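Local atomic coordinates of UDP-glucose 6-dehydrogenase (Pyrobaculum islandicum, PDB entry 3VTF), a protein that binds UDP-glucose and probably catalyses its NAD-dependent two-step oxidation to UDP-glucuronate. Residues Leu24-Leu29 with His45-Tyr50; Ala100-Val105 with Leu139-Ser144; Phe241-Gly246 with Phe274-Gly279; Glu392-Leu397 with Pro411-Leu416; Asp417-Val422 with Ala432-Ile437. One frame throughout, in Å; residues are numbered along the deposited sequence.

Contact 1 of 5, residues Leu24-Leu29 with His45-Tyr50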
# COMPACT_ATOMS: atom_id res chain seq x y z
N LEU A 24 26.00 10.95 -24.55
CA LEU A 24 25.56 11.04 -23.16
C LEU A 24 26.73 10.74 -22.28
O LEU A 24 27.52 9.79 -22.52
CB LEU A 24 24.49 9.95 -22.87
CG LEU A 24 23.32 9.94 -23.83
CD1 LEU A 24 22.35 8.77 -23.54
CD2 LEU A 24 22.55 11.30 -23.90
N SER A 25 26.80 11.47 -21.20
CA SER A 25 27.78 11.13 -20.16
C SER A 25 27.07 10.68 -18.88
O SER A 25 25.93 11.06 -18.64
CB SER A 25 28.76 12.32 -19.91
OG SER A 25 28.12 13.57 -19.90
N VAL A 26 27.73 9.88 -18.06
CA VAL A 26 27.21 9.48 -16.77
C VAL A 26 28.28 9.73 -15.70
O VAL A 26 29.44 9.30 -15.90
CB VAL A 26 26.89 7.97 -16.75
CG1 VAL A 26 26.33 7.59 -15.38
CG2 VAL A 26 25.89 7.66 -17.88
N LEU A 27 27.92 10.47 -14.63
CA LEU A 27 28.86 10.72 -13.50
C LEU A 27 28.38 9.94 -12.31
O LEU A 27 27.25 10.16 -11.81
CB LEU A 27 28.90 12.22 -13.14
CG LEU A 27 29.33 13.12 -14.30
CD1 LEU A 27 29.42 14.55 -13.73
CD2 LEU A 27 30.73 12.65 -14.82
N GLY A 28 29.22 9.03 -11.82
CA GLY A 28 28.87 8.23 -10.68
C GLY A 28 28.56 6.85 -11.21
O GLY A 28 27.55 6.62 -11.89
N LEU A 29 29.42 5.91 -10.89
CA LEU A 29 29.28 4.57 -11.46
C LEU A 29 29.03 3.52 -10.39
O LEU A 29 29.66 2.49 -10.46
CB LEU A 29 30.49 4.21 -12.36
CG LEU A 29 30.69 5.16 -13.58
CD1 LEU A 29 32.07 4.96 -14.28
CD2 LEU A 29 29.54 5.04 -14.60
N HIS A 45 23.42 4.56 -28.09
CA HIS A 45 23.99 5.89 -27.82
C HIS A 45 25.44 5.80 -27.59
O HIS A 45 25.96 4.79 -27.25
CB HIS A 45 23.29 6.55 -26.59
CG HIS A 45 21.80 6.75 -26.80
ND1 HIS A 45 21.28 7.41 -27.91
CD2 HIS A 45 20.72 6.29 -26.06
CE1 HIS A 45 19.92 7.37 -27.84
NE2 HIS A 45 19.57 6.69 -26.70
N ARG A 46 26.12 6.90 -27.76
CA ARG A 46 27.52 7.06 -27.45
C ARG A 46 27.58 7.56 -26.04
O ARG A 46 26.88 8.57 -25.68
CB ARG A 46 28.16 8.11 -28.41
CG ARG A 46 29.64 8.36 -28.17
CD ARG A 46 30.05 9.61 -28.93
NE ARG A 46 31.39 10.06 -28.52
CZ ARG A 46 31.61 11.13 -27.78
NH1 ARG A 46 30.59 11.87 -27.40
NH2 ARG A 46 32.85 11.43 -27.44
N VAL A 47 28.32 6.84 -25.21
CA VAL A 47 28.31 7.11 -23.77
C VAL A 47 29.74 7.28 -23.26
O VAL A 47 30.69 6.50 -23.60
CB VAL A 47 27.64 5.96 -22.97
CG1 VAL A 47 27.72 6.17 -21.44
CG2 VAL A 47 26.21 5.77 -23.43
N VAL A 48 29.92 8.29 -22.42
CA VAL A 48 31.18 8.48 -21.74
C VAL A 48 30.93 8.49 -20.23
O VAL A 48 30.22 9.36 -19.71
CB VAL A 48 31.89 9.82 -22.18
CG1 VAL A 48 33.25 9.91 -21.49
CG2 VAL A 48 32.03 9.92 -23.71
N GLY A 49 31.51 7.55 -19.50
CA GLY A 49 31.30 7.47 -18.06
C GLY A 49 32.47 8.01 -17.28
O GLY A 49 33.58 8.15 -17.82
N TYR A 50 32.21 8.30 -16.01
CA TYR A 50 33.30 8.74 -15.11
C TYR A 50 32.86 8.44 -13.71
O TYR A 50 31.65 8.58 -13.38
CB TYR A 50 33.61 10.24 -15.32
CG TYR A 50 34.71 10.69 -14.42
CD1 TYR A 50 36.07 10.41 -14.74
CD2 TYR A 50 34.43 11.29 -13.19
CE1 TYR A 50 37.11 10.79 -13.86
CE2 TYR A 50 35.46 11.66 -12.30
CZ TYR A 50 36.80 11.40 -12.68
OH TYR A 50 37.83 11.77 -11.85

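Contact 2 of 5, residues Ala100-Val105 with Leu139-Ser144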
# COMPACT_ATOMS: atom_id res chain seq x y z
N ALA A 100 24.32 15.53 -23.01
CA ALA A 100 23.59 15.46 -21.74
C ALA A 100 24.34 14.61 -20.74
O ALA A 100 25.05 13.65 -21.14
CB ALA A 100 22.20 14.82 -22.03
N THR A 101 24.29 14.98 -19.45
CA THR A 101 25.06 14.25 -18.42
C THR A 101 24.04 13.75 -17.38
O THR A 101 23.23 14.55 -16.86
CB THR A 101 26.02 15.20 -17.68
OG1 THR A 101 27.00 15.63 -18.64
CG2 THR A 101 26.78 14.48 -16.46
N PHE A 102 24.02 12.42 -17.17
CA PHE A 102 23.23 11.85 -16.06
C PHE A 102 24.01 11.88 -14.76
O PHE A 102 25.07 11.23 -14.62
CB PHE A 102 22.86 10.39 -16.43
CG PHE A 102 21.87 10.36 -17.58
CD1 PHE A 102 20.51 10.18 -17.32
CD2 PHE A 102 22.28 10.54 -18.91
CE1 PHE A 102 19.60 10.21 -18.34
CE2 PHE A 102 21.35 10.57 -19.94
CZ PHE A 102 20.02 10.41 -19.67
N ILE A 103 23.51 12.59 -13.76
CA ILE A 103 24.21 12.58 -12.49
C ILE A 103 23.62 11.42 -11.71
O ILE A 103 22.39 11.41 -11.40
CB ILE A 103 24.00 13.91 -11.73
CG1 ILE A 103 24.65 15.06 -12.54
CG2 ILE A 103 24.47 13.82 -10.25
CD1 ILE A 103 24.29 16.43 -11.93
N ALA A 104 24.51 10.50 -11.31
CA ALA A 104 24.05 9.28 -10.62
C ALA A 104 24.87 9.02 -9.40
O ALA A 104 25.02 7.87 -8.99
CB ALA A 104 24.10 8.04 -11.57
N VAL A 105 25.44 10.07 -8.76
CA VAL A 105 26.26 9.86 -7.55
C VAL A 105 25.36 9.61 -6.34
O VAL A 105 24.10 9.80 -6.37
CB VAL A 105 27.13 11.11 -7.31
CG1 VAL A 105 28.02 11.24 -8.53
CG2 VAL A 105 26.24 12.39 -7.24
N LEU A 139 22.28 19.31 -21.56
CA LEU A 139 21.23 18.92 -20.63
C LEU A 139 21.78 18.28 -19.38
O LEU A 139 22.56 17.33 -19.45
CB LEU A 139 20.23 17.97 -21.33
CG LEU A 139 19.11 17.33 -20.47
CD1 LEU A 139 18.14 18.38 -19.91
CD2 LEU A 139 18.33 16.36 -21.35
N VAL A 140 21.37 18.74 -18.21
CA VAL A 140 21.86 18.14 -16.97
C VAL A 140 20.70 17.27 -16.41
O VAL A 140 19.58 17.78 -16.15
CB VAL A 140 22.10 19.27 -15.95
CG1 VAL A 140 22.66 18.67 -14.66
CG2 VAL A 140 23.11 20.27 -16.58
N VAL A 141 20.94 15.97 -16.25
CA VAL A 141 19.82 15.10 -15.82
C VAL A 141 20.17 14.50 -14.47
O VAL A 141 21.27 13.88 -14.29
CB VAL A 141 19.62 13.95 -16.88
CG1 VAL A 141 18.40 13.02 -16.48
CG2 VAL A 141 19.44 14.50 -18.31
N VAL A 142 19.27 14.63 -13.51
CA VAL A 142 19.55 14.13 -12.19
C VAL A 142 18.89 12.72 -12.04
O VAL A 142 17.63 12.64 -12.04
CB VAL A 142 18.97 15.07 -11.10
CG1 VAL A 142 19.34 14.52 -9.69
CG2 VAL A 142 19.45 16.56 -11.25
N LYS A 143 19.73 11.67 -11.94
CA LYS A 143 19.18 10.30 -11.68
C LYS A 143 19.22 10.00 -10.17
O LYS A 143 18.45 9.24 -9.69
CB LYS A 143 20.06 9.26 -12.37
CG LYS A 143 19.87 9.19 -13.87
CD LYS A 143 18.46 8.83 -14.22
CE LYS A 143 18.18 7.37 -14.10
NZ LYS A 143 16.84 7.17 -14.83
N SER A 144 20.20 10.59 -9.45
CA SER A 144 20.30 10.57 -8.00
C SER A 144 18.94 10.82 -7.35
O SER A 144 18.22 11.66 -7.82
CB SER A 144 21.35 11.65 -7.51
OG SER A 144 22.60 11.33 -8.16

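Contact 3 of 5, residues Phe241-Gly246 with Phe274-Gly279. With UPG (uridine-5'-diphosphate-glucose), chain B.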
# COMPACT_ATOMS: atom_id res chain seq x y z
N PHE A 241 3.82 -2.46 7.04
CA PHE A 241 2.46 -2.85 7.28
C PHE A 241 2.36 -4.38 7.43
O PHE A 241 1.64 -4.88 8.32
CB PHE A 241 1.50 -2.33 6.26
CG PHE A 241 0.08 -2.65 6.55
CD1 PHE A 241 -0.56 -2.03 7.61
CD2 PHE A 241 -0.58 -3.61 5.85
CE1 PHE A 241 -1.91 -2.28 7.92
CE2 PHE A 241 -1.92 -3.89 6.10
CZ PHE A 241 -2.62 -3.23 7.13
N ALA A 242 2.99 -5.14 6.52
CA ALA A 242 2.96 -6.63 6.62
C ALA A 242 3.57 -7.06 7.99
O ALA A 242 3.10 -8.04 8.59
CB ALA A 242 3.72 -7.29 5.46
N ASN A 243 4.56 -6.29 8.46
CA ASN A 243 5.20 -6.64 9.73
C ASN A 243 4.31 -6.29 10.90
O ASN A 243 4.19 -7.06 11.83
CB ASN A 243 6.58 -5.98 9.84
CG ASN A 243 7.58 -6.75 9.02
OD1 ASN A 243 7.45 -8.01 8.91
ND2 ASN A 243 8.62 -6.08 8.54
N GLU A 244 3.64 -5.14 10.81
CA GLU A 244 2.65 -4.76 11.87
C GLU A 244 1.53 -5.79 11.95
O GLU A 244 1.11 -6.28 13.05
CB GLU A 244 2.03 -3.37 11.57
CG GLU A 244 1.02 -2.95 12.66
CD GLU A 244 0.87 -1.42 12.71
OE1 GLU A 244 1.92 -0.74 12.88
OE2 GLU A 244 -0.31 -0.98 12.66
N VAL A 245 0.93 -6.09 10.80
CA VAL A 245 -0.09 -7.16 10.74
C VAL A 245 0.51 -8.50 11.24
O VAL A 245 -0.17 -9.28 11.96
CB VAL A 245 -0.63 -7.27 9.30
CG1 VAL A 245 -1.55 -8.49 9.14
CG2 VAL A 245 -1.42 -5.99 9.04
N GLY A 246 1.77 -8.77 10.88
CA GLY A 246 2.46 -10.02 11.24
C GLY A 246 2.70 -10.21 12.74
O GLY A 246 2.53 -11.32 13.28
N PHE A 274 4.54 -7.64 0.33
CA PHE A 274 4.02 -7.90 1.69
C PHE A 274 4.84 -9.04 2.33
O PHE A 274 4.30 -9.79 3.14
CB PHE A 274 2.54 -8.33 1.62
CG PHE A 274 1.59 -7.24 1.28
CD1 PHE A 274 1.57 -6.02 2.06
CD2 PHE A 274 0.65 -7.40 0.30
CE1 PHE A 274 0.66 -5.03 1.84
CE2 PHE A 274 -0.27 -6.40 0.07
CZ PHE A 274 -0.31 -5.23 0.84
N GLY A 275 6.14 -9.09 2.07
CA GLY A 275 6.96 -10.11 2.68
C GLY A 275 7.41 -9.72 4.09
O GLY A 275 8.50 -9.14 4.29
N ALA A 276 6.58 -10.09 5.06
CA ALA A 276 6.84 -9.80 6.45
C ALA A 276 8.15 -10.49 6.81
O ALA A 276 8.56 -11.45 6.18
CB ALA A 276 5.70 -10.40 7.28
N GLY A 277 8.84 -9.98 7.82
CA GLY A 277 10.10 -10.57 8.30
C GLY A 277 10.96 -9.53 8.98
O GLY A 277 10.44 -8.69 9.72
N LEU A 278 12.27 -9.63 8.79
CA LEU A 278 13.19 -8.77 9.53
C LEU A 278 13.18 -7.32 9.11
O LEU A 278 13.81 -6.49 9.77
CB LEU A 278 14.63 -9.28 9.38
CG LEU A 278 15.04 -10.53 10.11
CD1 LEU A 278 16.56 -10.64 9.89
CD2 LEU A 278 14.83 -10.23 11.58
N GLY A 279 12.49 -7.03 8.01
CA GLY A 279 12.33 -5.63 7.52
C GLY A 279 13.20 -5.33 6.33
O GLY A 279 13.89 -6.25 5.81
N1 UPG B . 12.05 -6.75 1.42
C2 UPG B . 11.21 -7.25 2.46
N3 UPG B . 10.00 -7.73 2.15
C4 UPG B . 9.55 -7.67 0.84
C5 UPG B . 10.35 -7.15 -0.24
C6 UPG B . 11.62 -6.65 0.13
O2 UPG B . 11.59 -7.28 3.68
O4 UPG B . 8.37 -8.09 0.60
C1C UPG B . 13.35 -6.22 1.87
C2C UPG B . 14.48 -6.88 1.09
O2C UPG B . 14.95 -8.06 1.72
C3C UPG B . 15.56 -5.78 1.10
C4C UPG B . 14.77 -4.47 1.09
O4C UPG B . 13.41 -4.85 1.41
O3C UPG B . 16.25 -5.79 2.38
C5C UPG B . 14.76 -3.76 -0.29
O5C UPG B . 14.56 -4.77 -1.29
PA UPG B . 14.53 -4.32 -2.91
O1A UPG B . 13.33 -3.36 -3.19
O2A UPG B . 14.79 -5.59 -3.76
O3A UPG B . 15.98 -3.64 -3.00
PB UPG B . 16.54 -2.31 -3.78
O1B UPG B . 17.58 -2.77 -4.76
O2B UPG B . 17.00 -1.57 -2.50
O3B UPG B . 15.39 -1.62 -4.66
C1' UPG B . 14.66 -0.46 -4.15
C2' UPG B . 13.40 -0.35 -4.98
C3' UPG B . 13.79 0.11 -6.40
C4' UPG B . 14.57 1.44 -6.26
C5' UPG B . 15.92 1.14 -5.49
C6' UPG B . 16.83 2.35 -5.20
O2' UPG B . 12.99 -1.77 -4.99
O3' UPG B . 12.59 0.29 -7.13
O4' UPG B . 14.93 1.85 -7.60
O5' UPG B . 15.43 0.74 -4.18
O6' UPG B . 16.03 3.55 -5.08

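Contact 4 of 5, residues Glu392-Leu397 with Pro411-Leu416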
# COMPACT_ATOMS: atom_id res chain seq x y z
N GLU A 392 32.10 -21.40 6.13
CA GLU A 392 31.94 -21.56 4.69
C GLU A 392 30.70 -22.37 4.32
O GLU A 392 30.12 -22.19 3.24
CB GLU A 392 33.22 -22.19 4.05
CG GLU A 392 34.50 -21.49 4.51
CD GLU A 392 34.55 -19.99 4.12
OE1 GLU A 392 34.09 -19.66 3.00
OE2 GLU A 392 35.02 -19.11 4.91
N ASP A 393 30.35 -23.34 5.14
CA ASP A 393 29.24 -24.30 4.77
C ASP A 393 28.03 -24.01 5.70
O ASP A 393 28.15 -24.12 6.92
CB ASP A 393 29.72 -25.73 4.98
CG ASP A 393 28.69 -26.77 4.54
OD1 ASP A 393 27.44 -26.58 4.58
OD2 ASP A 393 29.18 -27.84 4.15
N PRO A 394 26.88 -23.64 5.14
CA PRO A 394 25.74 -23.22 6.01
C PRO A 394 25.23 -24.39 6.87
O PRO A 394 24.80 -24.17 8.01
CB PRO A 394 24.70 -22.72 5.02
CG PRO A 394 25.01 -23.51 3.78
CD PRO A 394 26.50 -23.71 3.74
N GLN A 395 25.34 -25.64 6.36
CA GLN A 395 24.94 -26.82 7.16
C GLN A 395 25.85 -26.98 8.35
O GLN A 395 25.42 -27.25 9.50
CB GLN A 395 24.85 -28.14 6.31
CG GLN A 395 24.21 -29.29 7.13
CD GLN A 395 22.78 -28.96 7.57
OE1 GLN A 395 21.92 -28.78 6.77
NE2 GLN A 395 22.54 -28.90 8.87
N ALA A 396 27.16 -26.79 8.08
CA ALA A 396 28.17 -26.84 9.10
C ALA A 396 27.91 -25.76 10.14
O ALA A 396 28.14 -25.96 11.34
CB ALA A 396 29.55 -26.66 8.48
N LEU A 397 27.44 -24.59 9.69
CA LEU A 397 27.06 -23.52 10.66
C LEU A 397 25.90 -24.04 11.55
O LEU A 397 25.95 -23.94 12.77
CB LEU A 397 26.67 -22.21 9.93
CG LEU A 397 26.11 -21.08 10.84
CD1 LEU A 397 26.36 -19.68 10.23
CD2 LEU A 397 24.58 -21.32 11.10
N PRO A 411 18.19 -19.12 -1.77
CA PRO A 411 17.56 -20.40 -2.17
C PRO A 411 18.27 -21.62 -1.58
O PRO A 411 17.55 -22.57 -1.16
CB PRO A 411 17.61 -20.36 -3.72
CG PRO A 411 17.58 -18.86 -4.04
CD PRO A 411 18.44 -18.26 -2.95
N GLN A 412 19.61 -21.60 -1.43
CA GLN A 412 20.22 -22.78 -0.82
C GLN A 412 19.80 -23.04 0.63
O GLN A 412 20.05 -24.13 1.21
CB GLN A 412 21.75 -22.72 -0.91
CG GLN A 412 22.47 -21.74 0.02
CD GLN A 412 23.92 -21.49 -0.45
OE1 GLN A 412 24.12 -21.03 -1.58
NE2 GLN A 412 24.91 -21.79 0.40
N TYR A 413 19.23 -22.05 1.28
CA TYR A 413 18.78 -22.22 2.66
C TYR A 413 17.53 -23.11 2.79
O TYR A 413 17.28 -23.68 3.82
CB TYR A 413 18.62 -20.88 3.38
CG TYR A 413 19.92 -20.13 3.62
CD1 TYR A 413 21.14 -20.75 3.45
CD2 TYR A 413 19.91 -18.81 4.00
CE1 TYR A 413 22.31 -20.08 3.66
CE2 TYR A 413 21.08 -18.13 4.22
CZ TYR A 413 22.27 -18.77 4.04
OH TYR A 413 23.42 -18.08 4.26
N GLU A 414 16.74 -23.17 1.73
CA GLU A 414 15.52 -23.93 1.74
C GLU A 414 15.76 -25.44 1.86
O GLU A 414 14.89 -26.18 2.24
CB GLU A 414 14.67 -23.58 0.53
CG GLU A 414 13.77 -22.39 0.76
CD GLU A 414 12.50 -22.74 1.52
OE1 GLU A 414 12.44 -23.80 2.21
OE2 GLU A 414 11.55 -21.95 1.42
N GLY A 415 16.95 -25.87 1.49
CA GLY A 415 17.29 -27.27 1.50
C GLY A 415 18.12 -27.74 2.66
O GLY A 415 18.63 -28.84 2.62
N LEU A 416 18.29 -26.91 3.68
CA LEU A 416 19.13 -27.31 4.78
C LEU A 416 18.39 -28.21 5.82
O LEU A 416 17.15 -28.30 5.81
CB LEU A 416 19.72 -26.06 5.50
CG LEU A 416 20.60 -25.08 4.70
CD1 LEU A 416 21.01 -23.90 5.61
CD2 LEU A 416 21.87 -25.85 4.28

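Contact 5 of 5, residues Asp417-Val422 with Ala432-Ile437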
# COMPACT_ATOMS: atom_id res chain seq x y z
N ASP A 417 19.16 -28.76 6.77
CA ASP A 417 18.57 -29.66 7.77
C ASP A 417 18.52 -28.90 9.07
O ASP A 417 19.51 -28.73 9.73
CB ASP A 417 19.42 -30.94 7.91
CG ASP A 417 18.81 -31.93 8.90
OD1 ASP A 417 17.75 -31.62 9.53
OD2 ASP A 417 19.40 -32.98 9.12
N TYR A 418 17.34 -28.42 9.42
CA TYR A 418 17.18 -27.61 10.62
C TYR A 418 16.71 -28.43 11.82
O TYR A 418 16.37 -27.87 12.84
CB TYR A 418 16.17 -26.47 10.40
CG TYR A 418 16.53 -25.46 9.34
CD1 TYR A 418 17.29 -24.35 9.63
CD2 TYR A 418 16.08 -25.62 8.05
CE1 TYR A 418 17.60 -23.43 8.66
CE2 TYR A 418 16.39 -24.72 7.07
CZ TYR A 418 17.15 -23.62 7.38
OH TYR A 418 17.44 -22.73 6.40
N ARG A 419 16.69 -29.75 11.68
CA ARG A 419 16.12 -30.59 12.73
C ARG A 419 16.90 -30.47 14.03
O ARG A 419 18.11 -30.48 14.03
CB ARG A 419 16.00 -32.04 12.25
CG ARG A 419 14.98 -32.20 11.15
CD ARG A 419 14.97 -33.58 10.54
NE ARG A 419 16.24 -33.97 9.94
CZ ARG A 419 16.43 -35.11 9.31
NH1 ARG A 419 17.60 -35.41 8.79
NH2 ARG A 419 15.43 -35.96 9.21
N GLY A 420 16.19 -30.35 15.13
CA GLY A 420 16.81 -30.28 16.43
C GLY A 420 17.32 -28.90 16.76
O GLY A 420 17.88 -28.69 17.81
N LYS A 421 17.11 -27.94 15.87
CA LYS A 421 17.68 -26.61 16.13
C LYS A 421 16.59 -25.66 16.62
O LYS A 421 15.40 -25.92 16.46
CB LYS A 421 18.35 -26.07 14.87
CG LYS A 421 19.58 -26.88 14.40
CD LYS A 421 20.73 -26.90 15.39
CE LYS A 421 21.72 -27.96 14.97
NZ LYS A 421 22.82 -27.89 15.96
N VAL A 422 17.01 -24.56 17.24
CA VAL A 422 16.12 -23.46 17.62
C VAL A 422 16.29 -22.40 16.52
O VAL A 422 17.39 -21.92 16.31
CB VAL A 422 16.53 -22.88 18.97
CG1 VAL A 422 15.60 -21.67 19.29
CG2 VAL A 422 16.42 -24.01 20.04
N ALA A 432 12.33 -24.72 7.42
CA ALA A 432 12.81 -24.46 8.78
C ALA A 432 11.81 -24.86 9.88
O ALA A 432 12.16 -24.98 11.02
CB ALA A 432 13.25 -23.01 8.95
N ARG A 433 10.57 -25.07 9.49
CA ARG A 433 9.51 -25.48 10.40
C ARG A 433 9.79 -26.86 11.03
O ARG A 433 9.19 -27.23 12.02
CB ARG A 433 8.17 -25.50 9.69
CG ARG A 433 7.56 -24.14 9.52
CD ARG A 433 6.06 -24.18 9.47
NE ARG A 433 5.52 -22.87 9.16
CZ ARG A 433 5.05 -22.02 10.06
NH1 ARG A 433 4.59 -20.85 9.67
NH2 ARG A 433 5.03 -22.34 11.33
N GLU A 434 10.67 -27.61 10.41
CA GLU A 434 11.12 -28.90 10.91
C GLU A 434 11.98 -28.78 12.17
O GLU A 434 12.30 -29.76 12.80
CB GLU A 434 11.87 -29.67 9.81
CG GLU A 434 13.33 -29.35 9.70
CD GLU A 434 13.93 -29.76 8.38
OE1 GLU A 434 13.19 -30.28 7.55
OE2 GLU A 434 15.13 -29.57 8.18
N ALA A 435 12.41 -27.56 12.49
CA ALA A 435 13.25 -27.24 13.67
C ALA A 435 12.66 -27.74 14.96
O ALA A 435 11.45 -27.89 15.02
CB ALA A 435 13.44 -25.74 13.76
N LYS A 436 13.46 -27.91 16.01
CA LYS A 436 12.86 -28.24 17.35
C LYS A 436 11.96 -27.11 17.85
O LYS A 436 10.88 -27.32 18.39
CB LYS A 436 13.98 -28.44 18.38
CG LYS A 436 13.41 -28.76 19.80
CD LYS A 436 14.53 -29.08 20.82
CE LYS A 436 15.35 -27.89 21.27
NZ LYS A 436 16.69 -27.76 20.61
N ILE A 437 12.46 -25.88 17.74
CA ILE A 437 11.63 -24.69 18.08
C ILE A 437 11.67 -23.76 16.80
O ILE A 437 12.75 -23.46 16.31
CB ILE A 437 12.15 -24.01 19.35
CG1 ILE A 437 11.89 -24.89 20.62
CG2 ILE A 437 11.42 -22.69 19.58
CD1 ILE A 437 12.68 -24.43 21.86
O HOH W 1 13.46 -30.93 15.07

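Contact 1 of 5, residues Leu24-Leu29 with His45-Tyr50
Leu24 O and Val48 N meet at 2.8 Å in one of five backbone hydrogen bonds that zip Leu24-Leu29 to His45-Tyr50. The acceptors switch sides along the ladder: Arg46 O takes Leu24 N, Leu24 O takes Val48 N, Val48 O takes Val26 N, Val26 O takes Tyr50 N, and Tyr50 O takes Gly28 N at 2.9 Å. This is a parallel register, and the two strand axes diverge by only 20°. Carbonyls are also approached by alpha carbons, Ser25 CA lying 3.0 Å from Val48 O.

Side chains reinforce the ladder at its two ends. The CD1 methyl of Leu24 lies 3.9 Å from His45 CG, oblique to the imidazole. At the other end Leu27 CD2 touches Tyr50 CB at 3.8 Å, while the phenol ring, with CG anti to the backbone N (chi1 180°), leads away from the first strand. Leu29, just past the strand, points toward the partner segment, its CG 3.6 Å from Tyr50 O.

In the second shell, Val208 O holds His45 NE2, Thr98 and Thr101 bind Ser25 OG, and Asp51, a predicted NAD ligand, accepts from Leu29 N. Gly28 belongs to a probable GxGxxG turn of the Rossmann type. Helix 31-43, the crossover of this beta-alpha-beta unit, covers Leu24, Val26 and Val47; helix 91-96 covers Ser25, Leu27, Val48 and Tyr50, and strand 100-103 continues the sheet beyond 23-27.

Contact 2 of 5, residues Ala100-Val105 with Leu139-Ser144
Phe102 and Val141 stand side by side on one face of the sheet and point the same way. From CB, which has Lys143 CG 4.1 Å away, the phenylalanine reaches CD1, where Val141 CG1 and Lys143 CG both lie at 3.6 Å; farther out, CE1 still touches Val141 CG1, and the ring also meets that of Phe40, planes at about 40°. The valine CB sits over the ring face, off centre toward the rim, in a CH-pi contact, whereas Lys143 CG comes to the edge in the ring plane. With CG beside the backbone N, chi1 (-69°) places the ring beside Val141. The lysine, bent at chi2 and chi3, carries NZ away to Asn173 O.

On the other face Ile103 CD1 reaches Val140 CG1 at 3.9 Å. Backbone bonds fix the parallel register, Ile103 N meeting Val141 O at 2.6 Å. Where the strands end, Ile103 O is gripped by two amides, Lys143 N at 2.7 Å and Ser144 N at 3.0 Å. Ser144 OG then donates to Val105 O at 2.8 Å, in the carbonyl plane on a lone pair.

Adjacent parallel strands joined through helix 118-134 form a beta-alpha-beta unit of a Rossmann-type domain, and the loops at their C-terminal ends approach Thr107 and Thr145, predicted NAD-binding residues.

Contact 3 of 5, residues Phe241-Gly246 with Phe274-Gly279
Asn243 OD1 accepts a short hydrogen bond from Gly277 N at 2.6 Å, between residues 241-246 of helix 221-251 and the loop 274-279. The N-H points at the oxygen at 162° and arrives in the plane of the amide, on a lone pair. The asparagine CG lies beside its backbone N (chi1 -79°), which swings the amide off the helix flank toward the loop; Ala276 CA also comes within 3.1 Å of OD1. Gly277 has backbone angles that call for glycine, as does Gly279.

The same loop presents Gly275, the centre of an inverse gamma turn, to the uracil of UDP-glucose. Gly275 N donates to UPG O4 at 2.9 Å, and Gly275 O accepts from UPG N3 at 3.0 Å and 171°, so the backbone N and O of one residue pair with O4 and N3 of the base. Asn243, in the central domain, probably helps to position this part of the substrate pocket from the second shell.

Behind the turn, Ala242 CB packs on Phe274 O at 3.5 Å and on the methyl of Ala276 at 4.1 Å. The Phe274 ring stacks on Phe260, receives a cation-pi contact from Lys238, and meets Phe234 of the second subunit edge-to-face.

Contact 4 of 5, residues Glu392-Leu397 with Pro411-Leu416
The start of helix 394-400, in the UDP-binding domain, packs against the loop between strands 403-406 and 422-425. Asp393 is the N-cap: its OD1 accepts from Gln395 N at 2.9 Å, on the anti side and 28° out of the carboxylate plane.

Pro394, the first helical residue, and Leu416 carry the largest shares of the contact. Pro394 CB lies 3.8 Å from Tyr413 CE1, oblique to the phenol, and Pro394 CG lies 3.8 Å from Gln412 NE2. The proline and the leucine cross at about a right angle, CD1 of Leu416 meeting CB of Pro394 at 3.9 Å and CD2 meeting CG. Gln395, bent at chi2 (60°), slides past Leu416 in the opposite sense, with OE1 3.7 Å from Leu416 CB.

No hydrogen bond joins the two segments: cohesion here is mainly van der Waals contact, with two glutamine amides at its margin. The polar ends of Gln395 and Tyr413 bond outside it, Gln395 to Asp417 N and Asp399, Tyr413 OH to His372.

Contact 5 of 5, residues Asp417-Val422 with Ala432-Ile437
The Tyr418 ring has Ala432 CB over the centre of one face, 4.0 Å from the centroid and 9° off the normal, a CH-pi contact; near its edge lies Glu434 OE2. That oxygen accepts from Tyr418 N at 2.8 Å with its anti lone pair. The guanidinium of Arg419 grips Asp417 side-on: NE to OD1 at 2.8 Å, and NH1 to OD2, which lies in the guanidinium plane. OD1 also takes Arg419 N from the opposite carboxylate face, an Asx turn.

Asp417 OD1 and Glu434 OE2 stand 3.6 Å apart with their planes perpendicular; the repulsion is probably eased by Arg419 and by Lys431, which pairs with Glu434. Lys436, extended to CD and then bent at chi3 (72°) and chi4, brings NZ to Gly420 O in a weak bond, and water 1 links Gly420 N to Glu434 O.

After the type II turn from Tyr418 to Lys421, Ile437 N donates to Lys421 O at 3.2 Å, and Val422 pairs with Ile437: here two parallel strands begin at the edge of the C-terminal alpha/beta sheet.

Overall arrangement
Contacts 1 and 2 are buried and share one sheet: strands 23-27 and 100-103 are neighbours, so Ser25 and Thr101 bridge the two, and both rest on regular parallel ladders with largely apolar faces. The other three are about 22 Å or more from them at nearest atoms. Contact 3 is also buried but is joined by an asparagine-to-backbone hydrogen bond, beside the uracil of the substrate and the subunit interface. Contacts 4 and 5 lie toward the surface of the C-terminal domain and touch through Tyr413 with Tyr418 and Gln395 with Asp417; contact 4 has no hydrogen bond between its segments, whereas 417-422 with 432-437 mixes backbone and carboxylate hydrogen bonds, a CH-pi contact and a bridging water.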